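Local coordinates for protein gamma-hexachlorocyclohexane dehydrochlorinase (Sphingomonas paucimobilis, PDB 3A76) that catalyses the two-step dehydrochlorination of the pollutant lindane (gamma-hexachlorocyclohexane) to 1,3,4,6-tetrachloro-1,4-cyclohexadiene, working as a homotrimer of SnoaL-like barrels, at residues A60-E65 / S147-C152; I111-L116 / A130-D135; W56-E61 / K71-A76. All coordinates share one frame; numbering follows the deposited sequence.

Contact 1. Residues A60-E65 / S147-C152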
loop_
_atom_site.group_PDB
_atom_site.type_symbol
_atom_site.label_atom_id
_atom_site.label_comp_id
_atom_site.label_asym_id
_atom_site.label_seq_id
_atom_site.Cartn_x
_atom_site.Cartn_y
_atom_site.Cartn_z
ATOM N N ALA B 60 4.942 -10.934 -23.717
ATOM C CA ALA B 60 4.194 -10.072 -22.781
ATOM C C ALA B 60 4.057 -8.672 -23.342
ATOM O O ALA B 60 4.941 -8.211 -24.063
ATOM C CB ALA B 60 4.865 -10.029 -21.426
ATOM N N GLU B 61 2.947 -8.008 -23.025
ATOM C CA GLU B 61 2.621 -6.698 -23.610
ATOM C C GLU B 61 2.254 -5.631 -22.572
ATOM O O GLU B 61 1.232 -5.735 -21.873
ATOM C CB GLU B 61 1.511 -6.828 -24.664
ATOM C CG GLU B 61 1.765 -7.919 -25.698
ATOM C CD GLU B 61 1.395 -7.502 -27.109
ATOM O OE1 GLU B 61 0.569 -6.573 -27.269
ATOM O OE2 GLU B 61 1.937 -8.115 -28.064
ATOM N N TRP B 62 3.098 -4.602 -22.497
ATOM C CA TRP B 62 2.958 -3.524 -21.523
ATOM C C TRP B 62 2.423 -2.270 -22.195
ATOM O O TRP B 62 3.089 -1.655 -23.014
ATOM C CB TRP B 62 4.298 -3.280 -20.793
ATOM C CG TRP B 62 4.305 -2.203 -19.706
ATOM C CD1 TRP B 62 3.228 -1.680 -19.044
ATOM C CD2 TRP B 62 5.465 -1.555 -19.149
ATOM N NE1 TRP B 62 3.641 -0.744 -18.134
ATOM C CE2 TRP B 62 5.008 -0.646 -18.175
ATOM C CE3 TRP B 62 6.846 -1.662 -19.379
ATOM C CZ2 TRP B 62 5.881 0.169 -17.437
ATOM C CZ3 TRP B 62 7.716 -0.856 -18.645
ATOM C CH2 TRP B 62 7.226 0.050 -17.688
ATOM N N THR B 63 1.200 -1.905 -21.834
ATOM C CA THR B 63 0.569 -0.720 -22.375
ATOM C C THR B 63 0.378 0.315 -21.270
ATOM O O THR B 63 0.000 -0.015 -20.142
ATOM C CB THR B 63 -0.802 -1.053 -23.009
ATOM O OG1 THR B 63 -0.635 -2.027 -24.053
ATOM C CG2 THR B 63 -1.450 0.188 -23.577
ATOM N N ILE B 64 0.667 1.564 -21.611
ATOM C CA ILE B 64 0.292 2.692 -20.792
ATOM C C ILE B 64 -0.528 3.606 -21.696
ATOM O O ILE B 64 -0.023 4.130 -22.704
ATOM C CB ILE B 64 1.531 3.411 -20.186
ATOM C CG1 ILE B 64 2.276 2.485 -19.201
ATOM C CG2 ILE B 64 1.109 4.713 -19.507
ATOM C CD1 ILE B 64 3.674 3.000 -18.723
ATOM N N GLU B 65 -1.803 3.772 -21.356
ATOM C CA GLU B 65 -2.678 4.643 -22.125
ATOM C C GLU B 65 -2.085 6.042 -22.227
ATOM O O GLU B 65 -1.654 6.608 -21.226
ATOM C CB GLU B 65 -4.073 4.694 -21.511
ATOM C CG GLU B 65 -4.941 3.518 -21.865
ATOM C CD GLU B 65 -6.204 3.437 -21.019
ATOM O OE1 GLU B 65 -6.374 2.405 -20.342
ATOM O OE2 GLU B 65 -7.014 4.396 -21.016
ATOM N N SER B 147 2.052 -11.464 -18.392
ATOM C CA SER B 147 1.658 -11.712 -19.769
ATOM C C SER B 147 1.143 -10.411 -20.367
ATOM O O SER B 147 1.279 -10.162 -21.569
ATOM C CB SER B 147 0.564 -12.766 -19.833
ATOM O OG SER B 147 -0.253 -12.524 -20.972
ATOM N N LYS B 148 0.534 -9.585 -19.524
ATOM C CA LYS B 148 0.012 -8.306 -19.974
ATOM C C LYS B 148 -0.056 -7.356 -18.789
ATOM O O LYS B 148 -0.131 -7.792 -17.632
ATOM C CB LYS B 148 -1.380 -8.483 -20.602
ATOM C CG LYS B 148 -1.693 -7.532 -21.750
ATOM C CD LYS B 148 -2.920 -7.985 -22.569
ATOM C CE LYS B 148 -2.619 -9.164 -23.523
ATOM N NZ LYS B 148 -1.812 -8.796 -24.726
ATOM N N ARG B 149 -0.006 -6.061 -19.097
ATOM C CA ARG B 149 -0.325 -5.007 -18.154
ATOM C C ARG B 149 -0.939 -3.876 -18.931
ATOM O O ARG B 149 -0.344 -3.404 -19.896
ATOM C CB ARG B 149 0.923 -4.493 -17.391
ATOM C CG ARG B 149 0.719 -3.095 -16.743
ATOM C CD ARG B 149 1.576 -2.843 -15.500
ATOM N NE ARG B 149 1.076 -3.571 -14.337
ATOM C CZ ARG B 149 1.564 -3.488 -13.096
ATOM N NH1 ARG B 149 1.005 -4.217 -12.137
ATOM N NH2 ARG B 149 2.597 -2.694 -12.797
ATOM N N ASN B 150 -2.127 -3.447 -18.514
ATOM C CA ASN B 150 -2.635 -2.142 -18.931
ATOM C C ASN B 150 -2.624 -1.173 -17.738
ATOM O O ASN B 150 -3.066 -1.508 -16.634
ATOM C CB ASN B 150 -4.030 -2.251 -19.577
ATOM C CG ASN B 150 -4.562 -0.915 -20.068
ATOM O OD1 ASN B 150 -5.202 -0.174 -19.316
ATOM N ND2 ASN B 150 -4.315 -0.605 -21.344
ATOM N N ALA B 151 -2.092 0.016 -17.975
ATOM C CA ALA B 151 -2.045 1.052 -16.980
ATOM C C ALA B 151 -2.923 2.165 -17.484
ATOM O O ALA B 151 -2.704 2.703 -18.560
ATOM C CB ALA B 151 -0.627 1.539 -16.789
ATOM N N CYS B 152 -3.922 2.505 -16.681
ATOM C CA CYS B 152 -4.887 3.518 -17.033
ATOM C C CYS B 152 -4.833 4.575 -15.944
ATOM O O CYS B 152 -5.027 4.257 -14.769
ATOM C CB CYS B 152 -6.283 2.884 -17.100
ATOM S SG CYS B 152 -7.635 4.055 -17.319
#
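The parallel pair of strands in the curved sheet of this SnoaL-like barrel is formed where strand 60-64 runs beside the last strand, 143-158, with the axes 4.8 Å apart and nearly parallel. Glu-61 and Thr-63 each use both N and O: Glu-61 N binds Ser-147 O and Glu-61 O takes Arg-149 N, then Thr-63 N binds Arg-149 O at 2.9 Å and a nearly straight 175°, and Thr-63 O takes Ala-151 N. Glu-65 N closes the series on Ala-151 O at 3.1 Å. At the other end the donor Glu-61 N stands above the carbonyl plane of Ser-147, where Ser-147 and Lys-148 both face Glu-136 in a classic beta bulge.

One face carries Trp-62, Arg-149, Ile-64 and Ala-151. The Trp-62 indole and the Arg-149 chain run alongside each other in the same direction, Trp-62 CD1 lying 3.7 Å from Arg-149 CG. Both have CG anti to the backbone N (chi1 -178° and 161°), which sends them the same way before the arginine bends at chi3 and carries its guanidinium beyond the indole to Asp-135 and the Phe-133 ring. Ile-64 CG1 rests on Ala-151 CB at 3.9 Å.

The other face holds Glu-61 beside Lys-148, with Glu-61 OE1 and Lys-148 NZ 4.1 Å apart, too far for a salt bridge. Thr-63 CG2 points to the Asn-150 side chain, while its OG1 is hydrogen-bonded to Thr-69 OG1. Past the strand end, the Glu-65 chain, extended beyond CG, brings its OE1 to 3.3 Å from Cys-152 CB; Ile-64 and Glu-65 also touch bound spermidine.

The buried arginine charge is probably balanced by Asp-135, whereas the Glu-61/Lys-148 pair probably attracts only weakly.

Contact 2. Residues I111-L116 / A130-D135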
loop_
_atom_site.group_PDB
_atom_site.type_symbol
_atom_site.label_atom_id
_atom_site.label_comp_id
_atom_site.label_asym_id
_atom_site.label_seq_id
_atom_site.Cartn_x
_atom_site.Cartn_y
_atom_site.Cartn_z
ATOM N N ILE B 111 -6.153 -7.015 -10.832
ATOM C CA ILE B 111 -6.316 -5.553 -10.776
ATOM C C ILE B 111 -5.499 -5.007 -9.589
ATOM O O ILE B 111 -5.281 -5.701 -8.597
ATOM C CB ILE B 111 -7.802 -5.079 -10.670
ATOM C CG1 ILE B 111 -8.590 -5.960 -9.701
ATOM C CG2 ILE B 111 -8.479 -5.022 -12.059
ATOM C CD1 ILE B 111 -9.942 -5.400 -9.353
ATOM N N GLY B 112 -5.051 -3.768 -9.716
ATOM C CA GLY B 112 -4.284 -3.107 -8.675
ATOM C C GLY B 112 -4.414 -1.614 -8.827
ATOM O O GLY B 112 -4.757 -1.108 -9.898
ATOM N N ASP B 113 -4.149 -0.904 -7.745
ATOM C CA ASP B 113 -4.200 0.547 -7.775
ATOM C C ASP B 113 -2.814 1.111 -7.469
ATOM O O ASP B 113 -2.064 0.528 -6.715
ATOM C CB ASP B 113 -5.240 1.047 -6.780
ATOM C CG ASP B 113 -6.647 0.638 -7.169
ATOM O OD1 ASP B 113 -7.138 1.117 -8.236
ATOM O OD2 ASP B 113 -7.246 -0.158 -6.409
ATOM N N VAL B 114 -2.457 2.235 -8.077
ATOM C CA VAL B 114 -1.150 2.806 -7.774
ATOM C C VAL B 114 -1.284 4.279 -7.510
ATOM O O VAL B 114 -2.047 4.967 -8.175
ATOM C CB VAL B 114 -0.074 2.537 -8.896
ATOM C CG1 VAL B 114 -0.418 3.260 -10.210
ATOM C CG2 VAL B 114 1.351 2.903 -8.405
ATOM N N LEU B 115 -0.532 4.746 -6.527
ATOM C CA LEU B 115 -0.333 6.167 -6.310
ATOM C C LEU B 115 1.111 6.490 -6.652
ATOM O O LEU B 115 2.055 5.919 -6.057
ATOM C CB LEU B 115 -0.667 6.511 -4.858
ATOM C CG LEU B 115 -0.929 7.933 -4.345
ATOM C CD1 LEU B 115 0.192 8.388 -3.439
ATOM C CD2 LEU B 115 -1.306 8.958 -5.425
ATOM N N LEU B 116 1.274 7.388 -7.627
ATOM C CA LEU B 116 2.580 7.847 -8.076
ATOM C C LEU B 116 2.811 9.307 -7.721
ATOM O O LEU B 116 2.021 10.181 -8.099
ATOM C CB LEU B 116 2.743 7.673 -9.598
ATOM C CG LEU B 116 4.020 8.197 -10.302
ATOM C CD1 LEU B 116 4.295 7.460 -11.583
ATOM C CD2 LEU B 116 3.952 9.703 -10.623
ATOM N N ALA B 130 -2.918 8.927 -10.079
ATOM C CA ALA B 130 -3.610 7.736 -9.603
ATOM C C ALA B 130 -3.957 6.910 -10.823
ATOM O O ALA B 130 -4.585 7.409 -11.768
ATOM C CB ALA B 130 -4.860 8.098 -8.829
ATOM N N ALA B 131 -3.505 5.660 -10.821
ATOM C CA ALA B 131 -3.700 4.786 -11.963
ATOM C C ALA B 131 -4.184 3.405 -11.570
ATOM O O ALA B 131 -3.960 2.953 -10.457
ATOM C CB ALA B 131 -2.418 4.700 -12.830
ATOM N N VAL B 132 -4.874 2.754 -12.499
ATOM C CA VAL B 132 -5.327 1.389 -12.332
ATOM C C VAL B 132 -4.499 0.465 -13.230
ATOM O O VAL B 132 -4.243 0.782 -14.415
ATOM C CB VAL B 132 -6.858 1.276 -12.628
ATOM C CG1 VAL B 132 -7.323 -0.195 -12.741
ATOM C CG2 VAL B 132 -7.641 1.993 -11.548
ATOM N N PHE B 133 -4.066 -0.658 -12.658
ATOM C CA PHE B 133 -3.426 -1.722 -13.422
ATOM C C PHE B 133 -4.416 -2.857 -13.713
ATOM O O PHE B 133 -5.101 -3.337 -12.807
ATOM C CB PHE B 133 -2.211 -2.272 -12.661
ATOM C CG PHE B 133 -1.123 -1.250 -12.414
ATOM C CD1 PHE B 133 -0.530 -1.140 -11.162
ATOM C CD2 PHE B 133 -0.688 -0.409 -13.431
ATOM C CE1 PHE B 133 0.493 -0.211 -10.935
ATOM C CE2 PHE B 133 0.327 0.539 -13.209
ATOM C CZ PHE B 133 0.917 0.633 -11.964
ATOM N N THR B 134 -4.500 -3.263 -14.984
ATOM C CA THR B 134 -5.262 -4.440 -15.386
ATOM C C THR B 134 -4.205 -5.377 -15.943
ATOM O O THR B 134 -3.543 -5.067 -16.938
ATOM C CB THR B 134 -6.335 -4.117 -16.456
ATOM O OG1 THR B 134 -7.044 -2.928 -16.080
ATOM C CG2 THR B 134 -7.346 -5.277 -16.618
ATOM N N ASP B 135 -4.018 -6.500 -15.266
ATOM C CA ASP B 135 -2.888 -7.361 -15.525
ATOM C C ASP B 135 -3.317 -8.788 -15.836
ATOM O O ASP B 135 -4.384 -9.250 -15.398
ATOM C CB ASP B 135 -1.950 -7.394 -14.303
ATOM C CG ASP B 135 -1.322 -6.044 -13.988
ATOM O OD1 ASP B 135 -1.007 -5.809 -12.798
ATOM O OD2 ASP B 135 -1.123 -5.233 -14.913
HETATM O O HOH W 1 -5.739 3.884 -8.554
#
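Gly-112 and Phe-133 form a reciprocal hydrogen-bonded pair in the antiparallel hairpin of strands 107-120 and 125-140: Gly-112 N gives to Phe-133 O at 3.1 Å, and Phe-133 N returns a straighter bond to Gly-112 O. Val-114 and Ala-131 repeat the exchange, Val-114 N to Ala-131 O at 2.9 Å and Ala-131 N to Val-114 O at 3.1 Å, the latter in the carbonyl plane. Weaker CA-H...O contacts fill the non-hydrogen-bonded positions, among them Ile-111 CA to Phe-133 O at 3.2 Å.

Apolar contact is concentrated on the face of Val-114, Ala-131 and Phe-133. CG1 of Val-114 sits between its own backbone N and carbonyl carbon (chi1 66°), a rotamer that sets this methyl over the neighbouring strand, 3.6 Å from Ala-131 CB and 3.4 Å from Phe-133 CZ. The valine slants across the far end of the phenyl ring, its CB also near CE1. Gly-112 adds no side chain to this face. On the reverse face Asp-113 and Val-132 point the same way side by side, with Asp-113 OD1 in van der Waals contact with Val-132 CG2 at 3.5 Å.

Polar contact beyond the backbone bonds runs through a water, which donates both to Asp-113 OD1 and to Ala-131 O, the latter at 2.8 Å, so this carbonyl serves a backbone N-H and a water together. Asp-113 OD1 also makes a salt bridge to Lys-46 of the second subunit, which places this face at the trimer interface.

Strand 88-102 flanks the hairpin beyond 111-116, where His-93, the inferred proton acceptor, packs on Val-114; strand 143-158 lies beyond 130-135, and helix 22-45 lays Leu-41 on Phe-133.

Contact 3. Residues W56-E61 / K71-A76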
loop_
_atom_site.group_PDB
_atom_site.type_symbol
_atom_site.label_atom_id
_atom_site.label_comp_id
_atom_site.label_asym_id
_atom_site.label_seq_id
_atom_site.Cartn_x
_atom_site.Cartn_y
_atom_site.Cartn_z
ATOM N N TRP B 56 8.892 -9.987 -17.466
ATOM C CA TRP B 56 8.063 -10.112 -18.668
ATOM C C TRP B 56 8.464 -11.322 -19.500
ATOM O O TRP B 56 9.659 -11.625 -19.632
ATOM C CB TRP B 56 8.197 -8.867 -19.549
ATOM C CG TRP B 56 8.176 -7.575 -18.797
ATOM C CD1 TRP B 56 9.256 -6.878 -18.327
ATOM C CD2 TRP B 56 7.019 -6.816 -18.435
ATOM N NE1 TRP B 56 8.844 -5.729 -17.693
ATOM C CE2 TRP B 56 7.475 -5.665 -17.743
ATOM C CE3 TRP B 56 5.642 -6.990 -18.630
ATOM C CZ2 TRP B 56 6.600 -4.699 -17.243
ATOM C CZ3 TRP B 56 4.774 -6.030 -18.131
ATOM C CH2 TRP B 56 5.258 -4.899 -17.441
ATOM N N TRP B 57 7.465 -12.005 -20.063
ATOM C CA TRP B 57 7.698 -13.007 -21.106
ATOM C C TRP B 57 8.045 -12.273 -22.400
ATOM O O TRP B 57 7.743 -11.083 -22.534
ATOM C CB TRP B 57 6.457 -13.874 -21.320
ATOM C CG TRP B 57 6.076 -14.741 -20.149
ATOM C CD1 TRP B 57 4.885 -14.732 -19.482
ATOM C CD2 TRP B 57 6.882 -15.744 -19.518
ATOM N NE1 TRP B 57 4.901 -15.664 -18.470
ATOM C CE2 TRP B 57 6.114 -16.298 -18.471
ATOM C CE3 TRP B 57 8.177 -16.232 -19.737
ATOM C CZ2 TRP B 57 6.598 -17.307 -17.639
ATOM C CZ3 TRP B 57 8.662 -17.245 -18.905
ATOM C CH2 TRP B 57 7.873 -17.767 -17.869
ATOM N N ASP B 58 8.672 -12.965 -23.355
ATOM C CA ASP B 58 8.983 -12.347 -24.662
ATOM C C ASP B 58 7.750 -11.772 -25.362
ATOM O O ASP B 58 7.819 -10.720 -25.998
ATOM C CB ASP B 58 9.678 -13.341 -25.598
ATOM C CG ASP B 58 11.192 -13.274 -25.511
ATOM O OD1 ASP B 58 11.737 -12.283 -24.957
ATOM O OD2 ASP B 58 11.835 -14.226 -26.014
ATOM N N ASP B 59 6.630 -12.475 -25.232
ATOM C CA ASP B 59 5.367 -12.081 -25.851
ATOM C C ASP B 59 4.491 -11.201 -24.948
ATOM O O ASP B 59 3.414 -10.779 -25.370
ATOM C CB ASP B 59 4.585 -13.332 -26.284
ATOM C CG ASP B 59 4.491 -14.373 -25.177
ATOM O OD1 ASP B 59 3.792 -14.123 -24.165
ATOM O OD2 ASP B 59 5.120 -15.449 -25.316
ATOM N N ALA B 60 4.942 -10.934 -23.717
ATOM C CA ALA B 60 4.194 -10.072 -22.781
ATOM C C ALA B 60 4.057 -8.672 -23.342
ATOM O O ALA B 60 4.941 -8.211 -24.063
ATOM C CB ALA B 60 4.865 -10.029 -21.426
ATOM N N GLU B 61 2.947 -8.008 -23.025
ATOM C CA GLU B 61 2.621 -6.698 -23.610
ATOM C C GLU B 61 2.254 -5.631 -22.572
ATOM O O GLU B 61 1.232 -5.735 -21.873
ATOM C CB GLU B 61 1.511 -6.828 -24.664
ATOM C CG GLU B 61 1.765 -7.919 -25.698
ATOM C CD GLU B 61 1.395 -7.502 -27.109
ATOM O OE1 GLU B 61 0.569 -6.573 -27.269
ATOM O OE2 GLU B 61 1.937 -8.115 -28.064
ATOM N N LYS B 71 6.528 -4.410 -25.978
ATOM C CA LYS B 71 6.462 -5.869 -25.925
ATOM C C LYS B 71 7.757 -6.479 -25.432
ATOM O O LYS B 71 8.826 -5.991 -25.762
ATOM C CB LYS B 71 6.027 -6.462 -27.287
ATOM C CG LYS B 71 7.123 -6.614 -28.340
ATOM C CD LYS B 71 6.598 -7.302 -29.613
ATOM C CE LYS B 71 5.988 -6.285 -30.607
ATOM N NZ LYS B 71 5.123 -6.934 -31.647
ATOM N N GLY B 72 7.637 -7.532 -24.626
ATOM C CA GLY B 72 8.772 -8.238 -24.028
ATOM C C GLY B 72 9.667 -7.407 -23.121
ATOM O O GLY B 72 9.448 -6.207 -22.946
ATOM N N PRO B 73 10.697 -8.037 -22.537
ATOM C CA PRO B 73 11.688 -7.307 -21.737
ATOM C C PRO B 73 12.358 -6.123 -22.465
ATOM O O PRO B 73 12.515 -5.043 -21.869
ATOM C CB PRO B 73 12.709 -8.390 -21.389
ATOM C CG PRO B 73 11.906 -9.649 -21.400
ATOM C CD PRO B 73 10.972 -9.481 -22.555
ATOM N N GLU B 74 12.737 -6.314 -23.731
ATOM C CA GLU B 74 13.375 -5.252 -24.511
ATOM C C GLU B 74 12.430 -4.072 -24.695
ATOM O O GLU B 74 12.855 -2.915 -24.662
ATOM C CB GLU B 74 13.862 -5.780 -25.873
ATOM C CG GLU B 74 14.605 -4.738 -26.729
ATOM C CD GLU B 74 16.032 -4.426 -26.230
ATOM O OE1 GLU B 74 16.978 -5.175 -26.608
ATOM O OE2 GLU B 74 16.203 -3.424 -25.482
ATOM N N GLY B 75 11.147 -4.371 -24.896
ATOM C CA GLY B 75 10.115 -3.337 -24.980
ATOM C C GLY B 75 10.008 -2.540 -23.691
ATOM O O GLY B 75 9.911 -1.307 -23.721
ATOM N N ALA B 76 10.041 -3.259 -22.569
ATOM C CA ALA B 76 10.076 -2.670 -21.217
ATOM C C ALA B 76 11.280 -1.725 -21.028
ATOM O O ALA B 76 11.103 -0.562 -20.642
ATOM C CB ALA B 76 10.077 -3.788 -20.153
#
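Trp-56 turns its indole toward the first turn of helix 72-87; just after this tryptophan, the type I beta turn Trp-57 to Ala-60 carries the chain round a corner of the barrel and into strand 60-64. The pyrrole part of the indole makes the contact: Trp-56 NE1 lies 3.4 Å from Ala-76 CB, with CD1 slightly farther from the same methyl, the ring meeting it obliquely. With CG anti to the carbonyl carbon (chi1 -43°), the indole extends past Pro-73 to reach this alanine, about one helical turn farther on. The six-membered ring of Trp-56 goes the other way, to stack on Trp-62, and Phe-146 meets the indole as well.

Pro-73 fits against the backbone at the base of Trp-56. Its CG touches Trp-56 O at 3.5 Å, and its CD reaches Trp-57 O at 3.6 Å while also facing Trp-56 CB. The Asp-58 and Pro-73 side chains cross at about a right angle, Asp-58 OD1 being 3.8 Å from Pro-73 CD. Ala-53 of helix 49-53 also packs on the proline.

Glu-61 and Lys-71 form an antiparallel non-hydrogen-bonded pair, their side chains rising on the same face. The end of the lysine leads away from 56-61, leaving Glu-61 OE2 and Lys-71 NZ 4.9 Å apart, so any attraction between the charges is probably modest.

Gly-72 packs its CA against the turn, close to two carbonyl oxygens, Trp-57 O and Asp-58 O. Its positive phi (60°) swings the chain from strand 68-71 into the helix. A backbone bond fastens the junction: Gly-72 N donates to Ala-60 O at 2.8 Å, with an N-H...O angle of 172°.

In the fold
From the N terminus, helix 22-45 and helix 49-53 come first. The chain then reaches 56-61, and contact 3 closes the short loop through strand 68-71 back onto the start of helix 72-87. Contact 1 also sets out from here, sharing Ala-60 and Glu-61, but closes far later, when strand 143-158 returns beside strand 60-64. Contact 2, the hairpin of 111-116 with 130-135, opens and closes within that long excursion, after contact 3 is complete. Strands 125-140 and 143-158 are sheet neighbours, and a probable hydrogen bond from Asn-150 N to Thr-134 O ties contact 1 to contact 2, while Trp-62 packs on Ala-76 between contacts 1 and 3. Contacts 2 and 3 do not touch.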